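PDB 5YKZ: capsid protein from Penaeus vannamei nodavirus, which forms the shell of the virus, the fragment here being its protruding P-domain, which pairs with a second copy into a dimeric spike. Local coordinates for residues Tyr39-Ala44 with Phe95-Val100; Ile70-Asp75 with Thr79-Phe84. All blocks are in the same frame, centred on the assembly; numbering follows the deposited sequence.

The two contacts illustrate how one antiparallel sheet can both enclose a core and build an interface. Interaction 2 is a hairpin ladder between adjacent strands; interaction 1 joins strands 38-48 and 95-101, which three strands separate in the sheet order, through side chains alone. Their centres lie about 12 Å apart, and along the chain the hairpin is nested within the loop that interaction 1 closes. They also touch directly, because strands 38-48 and 79-88 are neighbours: Pro-43 CD packs 3.2 Å from Gly-83 O, and Ile-70 CD1 comes within 3.7 Å of Leu-41 O. Residues of both contacts reach the second subunit of the dimer.

Interaction 1 of 2, residues Tyr39-Ala44 with Phe95-Val100; sequences YLLTPA and FDLSVV
In the hydrophobic core enclosed by the curved antiparallel sheet of the P-domain, Leu-41 of strand 38-48 meets Phe-95 and Leu-97 of strand 95-101. No hydrogen bond joins the two segments: even the closest alpha carbons, those of Leu-41 and Leu-97, are 10.8 Å apart, and the side chains bridge the difference. Leu-41 and Phe-95 advance from opposite directions. The methyl CD1 of Leu-41 lies 3.8 Å from Phe-95 CZ and equally close to its CE1, while the other branch, CD2, comes within 3.9 Å of the same CZ. The isobutyl fork thus rests on the far end of the ring, approaching it obliquely. The side chain of Phe-95 leaves its strand toward Leu-41, and with CG between the backbone N and the carbonyl carbon (chi1 63°) its CZ/CE1 end meets the leucine.

Leu-97 completes the trio. Its CD2 touches Leu-41 CD1 at 4.0 Å, so that this methyl of Leu-41 is shared between Phe-95 and Leu-97; Leu-97 CG itself lies at the edge of the Phe-95 ring, in its plane. All three side chains are buried. Leu-33 and Val-87 also pack on Phe-95, Ile-85 on Leu-41 and Pro-63 on Leu-97, extending the apolar cluster along neighbouring strands and a loop. Leu-40 and Thr-42 alternate to the other face of their strand, where they pack against Ile-115 and Thr-42 of the second subunit. Side-chain contact without backbone bonds, between strands that three others separate, is what is expected where an antiparallel sheet curves round a hydrophobic core, as in this P-domain.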
loop_
_atom_site.group_PDB
_atom_site.type_symbol
_atom_site.label_atom_id
_atom_site.label_comp_id
_atom_site.label_asym_id
_atom_site.label_seq_id
_atom_site.Cartn_x
_atom_site.Cartn_y
_atom_site.Cartn_z
ATOM N N TYR B 39 -1.212 -15.634 -1.818
ATOM C CA TYR B 39 -1.162 -14.240 -2.316
ATOM C C TYR B 39 -0.771 -13.307 -1.238
ATOM O O TYR B 39 -1.052 -13.607 -0.031
ATOM C CB TYR B 39 -2.524 -13.847 -2.905
ATOM C CG TYR B 39 -2.918 -14.669 -4.063
ATOM C CD1 TYR B 39 -2.509 -14.308 -5.341
ATOM C CD2 TYR B 39 -3.688 -15.822 -3.951
ATOM C CE1 TYR B 39 -2.823 -15.095 -6.444
ATOM C CE2 TYR B 39 -4.016 -16.589 -5.068
ATOM C CZ TYR B 39 -3.564 -16.193 -6.277
ATOM O OH TYR B 39 -3.946 -16.971 -7.388
ATOM N N LEU B 40 -0.253 -12.179 -1.558
ATOM C CA LEU B 40 -0.033 -11.049 -0.601
ATOM C C LEU B 40 -1.005 -9.953 -0.942
ATOM O O LEU B 40 -1.169 -9.626 -2.149
ATOM C CB LEU B 40 1.363 -10.591 -0.811
ATOM C CG LEU B 40 1.936 -9.716 0.214
ATOM C CD1 LEU B 40 2.193 -10.428 1.585
ATOM C CD2 LEU B 40 3.208 -9.038 -0.282
ATOM N N LEU B 41 -1.606 -9.337 0.042
ATOM C CA LEU B 41 -2.520 -8.223 -0.150
ATOM C C LEU B 41 -1.948 -6.990 0.459
ATOM O O LEU B 41 -1.500 -7.015 1.619
ATOM C CB LEU B 41 -3.890 -8.479 0.501
ATOM C CG LEU B 41 -4.448 -9.866 0.401
ATOM C CD1 LEU B 41 -5.781 -9.986 1.058
ATOM C CD2 LEU B 41 -4.562 -10.341 -1.069
ATOM N N THR B 42 -1.944 -5.843 -0.258
ATOM C CA THR B 42 -1.446 -4.583 0.223
ATOM C C THR B 42 -2.495 -3.514 0.012
ATOM O O THR B 42 -3.227 -3.558 -1.007
ATOM C CB THR B 42 -0.131 -4.231 -0.525
ATOM O OG1 THR B 42 -0.377 -4.230 -1.989
ATOM C CG2 THR B 42 0.919 -5.206 -0.225
ATOM N N PRO B 43 -2.610 -2.544 0.900
ATOM C CA PRO B 43 -3.685 -1.540 0.800
ATOM C C PRO B 43 -3.437 -0.488 -0.248
ATOM O O PRO B 43 -2.271 -0.153 -0.506
ATOM C CB PRO B 43 -3.672 -0.896 2.206
ATOM C CG PRO B 43 -2.230 -1.055 2.652
ATOM C CD PRO B 43 -1.797 -2.382 2.142
ATOM N N ALA B 44 -4.453 0.139 -0.751
ATOM C CA ALA B 44 -4.357 1.259 -1.688
ATOM C C ALA B 44 -5.668 1.978 -1.766
ATOM O O ALA B 44 -6.756 1.313 -1.640
ATOM C CB ALA B 44 -3.935 0.805 -3.075
ATOM N N PHE B 95 -10.890 -16.815 -0.966
ATOM C CA PHE B 95 -10.587 -16.655 0.425
ATOM C C PHE B 95 -11.465 -15.615 1.035
ATOM O O PHE B 95 -12.006 -14.748 0.339
ATOM C CB PHE B 95 -9.098 -16.311 0.697
ATOM C CG PHE B 95 -8.677 -14.969 0.091
ATOM C CD1 PHE B 95 -8.902 -13.791 0.783
ATOM C CD2 PHE B 95 -7.927 -14.886 -1.085
ATOM C CE1 PHE B 95 -8.490 -12.585 0.288
ATOM C CE2 PHE B 95 -7.499 -13.657 -1.599
ATOM C CZ PHE B 95 -7.797 -12.502 -0.908
ATOM N N ASP B 96 -11.642 -15.675 2.321
ATOM C CA ASP B 96 -12.425 -14.730 3.066
ATOM C C ASP B 96 -11.625 -13.821 3.949
ATOM O O ASP B 96 -10.657 -14.240 4.594
ATOM C CB ASP B 96 -13.451 -15.454 3.985
ATOM C CG ASP B 96 -14.560 -16.149 3.287
ATOM O OD1 ASP B 96 -14.780 -15.937 2.140
ATOM O OD2 ASP B 96 -15.275 -16.906 3.988
ATOM N N LEU B 97 -11.983 -12.551 3.994
ATOM C CA LEU B 97 -11.480 -11.557 4.923
ATOM C C LEU B 97 -12.552 -11.185 5.916
ATOM O O LEU B 97 -13.735 -11.149 5.543
ATOM C CB LEU B 97 -11.021 -10.299 4.199
ATOM C CG LEU B 97 -9.983 -10.461 3.122
ATOM C CD1 LEU B 97 -9.701 -9.092 2.487
ATOM C CD2 LEU B 97 -8.714 -11.057 3.627
ATOM N N SER B 98 -12.170 -10.820 7.076
ATOM C CA SER B 98 -13.042 -10.160 8.055
ATOM C C SER B 98 -12.782 -8.656 7.979
ATOM O O SER B 98 -11.569 -8.280 8.177
ATOM C CB SER B 98 -12.735 -10.659 9.408
ATOM O OG SER B 98 -13.450 -9.985 10.425
ATOM N N VAL B 99 -13.720 -7.822 7.694
ATOM C CA VAL B 99 -13.509 -6.380 7.457
ATOM C C VAL B 99 -14.414 -5.619 8.360
ATOM O O VAL B 99 -15.616 -5.922 8.479
ATOM C CB VAL B 99 -13.848 -6.047 6.009
ATOM C CG1 VAL B 99 -13.597 -4.551 5.801
ATOM C CG2 VAL B 99 -13.034 -6.835 5.002
ATOM N N VAL B 100 -13.882 -4.651 9.069
ATOM C CA VAL B 100 -14.644 -3.869 10.003
ATOM C C VAL B 100 -14.374 -2.400 9.822
ATOM O O VAL B 100 -13.195 -1.977 9.641
ATOM C CB VAL B 100 -14.396 -4.291 11.457
ATOM C CG1 VAL B 100 -13.001 -4.173 11.834
ATOM C CG2 VAL B 100 -15.356 -3.573 12.443
#

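Interaction 2 of 2, residues Ile70-Asp75 with Thr79-Phe84; sequences ISINMD and TTVSGF
Thr-79 and Asp-75 bracket the turn of a beta hairpin: the hydroxyl OG1 of Thr-79 donates to Asp-75 O at 2.7 Å, from above the carbonyl plane. Gln-48 O of the second subunit is a second, weaker acceptor for this hydroxyl, whose single proton goes mainly to Asp-75 O. Asn-73 OD1 forms an Asx turn by accepting from Asp-75 N at 2.9 Å, and Asp-75 OD1 takes the N-H of Thr-77.

Behind the turn the antiparallel ladder begins. Asn-73 and Thr-80 form a hydrogen-bonded pair, Asn-73 N to Thr-80 O at 2.8 Å with the return bond of similar length; Ser-71 and Ser-82 form the next, its Ser-71 N to Ser-82 O bond nearly straight (175°). Ile-72 and Val-81 are the non-hydrogen-bonded pair between them.

On the face of Ser-71 and Thr-80, Ser-71 OG lies 3.6 Å from Thr-80 CG2, whereas Thr-80 OG1 is engaged by Glu-47 N of the second subunit. Thr-79 and Val-81 also pair with a strand of that subunit, continuing the sheet across the dimer. On the opposite face, Met-74 folds back through chi2 -45° and chi3 -66°, placing CE 3.8 Å from Thr-79 CG2 and SD 4.1 Å from Val-81 CG2.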
loop_
_atom_site.group_PDB
_atom_site.type_symbol
_atom_site.label_atom_id
_atom_site.label_comp_id
_atom_site.label_asym_id
_atom_site.label_seq_id
_atom_site.Cartn_x
_atom_site.Cartn_y
_atom_site.Cartn_z
ATOM N N ILE B 70 -4.532 -5.580 7.481
ATOM C CA ILE B 70 -4.480 -4.256 6.803
ATOM C C ILE B 70 -5.207 -3.258 7.642
ATOM O O ILE B 70 -6.333 -3.510 8.087
ATOM C CB ILE B 70 -5.042 -4.366 5.364
ATOM C CG1 ILE B 70 -4.023 -5.043 4.515
ATOM C CG2 ILE B 70 -5.357 -3.005 4.858
ATOM C CD1 ILE B 70 -4.503 -5.339 3.079
ATOM N N SER B 71 -4.548 -2.114 7.861
ATOM C CA SER B 71 -5.112 -1.026 8.597
ATOM C C SER B 71 -5.144 0.224 7.736
ATOM O O SER B 71 -4.091 0.644 7.198
ATOM C CB SER B 71 -4.278 -0.714 9.836
ATOM O OG SER B 71 -4.671 0.496 10.405
ATOM N N ILE B 72 -6.315 0.819 7.587
ATOM C CA ILE B 72 -6.478 2.126 6.938
ATOM C C ILE B 72 -7.200 2.992 7.927
ATOM O O ILE B 72 -8.434 2.877 8.103
ATOM C CB ILE B 72 -7.249 2.035 5.584
ATOM C CG1 ILE B 72 -6.537 1.134 4.600
ATOM C CG2 ILE B 72 -7.451 3.415 5.067
ATOM C CD1 ILE B 72 -7.213 0.887 3.302
ATOM N N ASN B 73 -6.510 3.872 8.601
ATOM C CA ASN B 73 -7.034 4.768 9.632
ATOM C C ASN B 73 -6.729 6.179 9.157
ATOM O O ASN B 73 -5.559 6.597 9.143
ATOM C CB ASN B 73 -6.497 4.452 11.017
ATOM C CG ASN B 73 -7.096 5.391 12.041
ATOM O OD1 ASN B 73 -7.522 6.420 11.776
ATOM N ND2 ASN B 73 -7.073 4.911 13.305
ATOM N N MET B 74 -7.745 6.908 8.742
ATOM C CA MET B 74 -7.597 8.208 8.203
ATOM C C MET B 74 -7.657 9.330 9.298
ATOM O O MET B 74 -7.831 10.482 8.976
ATOM C CB MET B 74 -8.522 8.456 7.051
ATOM C CG MET B 74 -8.278 7.484 5.896
ATOM S SD MET B 74 -6.614 7.179 5.403
ATOM C CE MET B 74 -6.289 8.653 4.861
ATOM N N ASP B 75 -7.488 9.008 10.532
ATOM C CA ASP B 75 -7.440 10.025 11.625
ATOM C C ASP B 75 -6.384 11.064 11.250
ATOM O O ASP B 75 -5.219 10.706 11.076
ATOM C CB ASP B 75 -7.114 9.361 12.912
ATOM C CG ASP B 75 -7.203 10.270 14.170
ATOM O OD1 ASP B 75 -6.873 11.464 14.013
ATOM O OD2 ASP B 75 -7.531 9.714 15.204
ATOM N N THR B 79 -2.454 8.931 11.121
ATOM C CA THR B 79 -2.957 8.319 9.830
ATOM C C THR B 79 -2.124 7.131 9.497
ATOM O O THR B 79 -0.867 7.199 9.491
ATOM C CB THR B 79 -2.825 9.350 8.745
ATOM O OG1 THR B 79 -3.378 10.613 9.126
ATOM C CG2 THR B 79 -3.544 8.875 7.518
ATOM N N THR B 80 -2.761 5.992 9.247
ATOM C CA THR B 80 -2.077 4.743 8.904
ATOM C C THR B 80 -2.640 4.162 7.625
ATOM O O THR B 80 -3.892 4.053 7.512
ATOM C CB THR B 80 -2.240 3.750 10.034
ATOM O OG1 THR B 80 -1.569 4.251 11.193
ATOM C CG2 THR B 80 -1.728 2.388 9.734
ATOM N N VAL B 81 -1.778 3.780 6.716
ATOM C CA VAL B 81 -2.170 2.938 5.552
ATOM C C VAL B 81 -1.100 1.887 5.512
ATOM O O VAL B 81 -0.010 2.138 4.953
ATOM C CB VAL B 81 -2.286 3.747 4.300
ATOM C CG1 VAL B 81 -2.711 2.849 3.143
ATOM C CG2 VAL B 81 -3.318 4.883 4.425
ATOM N N SER B 82 -1.319 0.741 6.161
ATOM C CA SER B 82 -0.199 -0.157 6.392
ATOM C C SER B 82 -0.705 -1.584 6.582
ATOM O O SER B 82 -1.939 -1.847 6.651
ATOM C CB SER B 82 0.547 0.305 7.613
ATOM O OG SER B 82 1.865 -0.270 7.608
ATOM N N GLY B 83 0.236 -2.481 6.710
ATOM C CA GLY B 83 -0.039 -3.899 6.823
ATOM C C GLY B 83 -0.122 -4.605 5.532
ATOM O O GLY B 83 -0.453 -4.007 4.518
ATOM N N PHE B 84 0.163 -5.900 5.583
ATOM C CA PHE B 84 0.051 -6.728 4.420
ATOM C C PHE B 84 -0.397 -8.092 4.863
ATOM O O PHE B 84 0.012 -8.597 5.957
ATOM C CB PHE B 84 1.366 -6.807 3.615
ATOM C CG PHE B 84 2.629 -7.021 4.425
ATOM C CD1 PHE B 84 3.134 -8.243 4.720
ATOM C CD2 PHE B 84 3.369 -5.945 4.831
ATOM C CE1 PHE B 84 4.278 -8.413 5.429
ATOM C CE2 PHE B 84 4.537 -6.103 5.470
ATOM C CZ PHE B 84 4.974 -7.282 5.822
#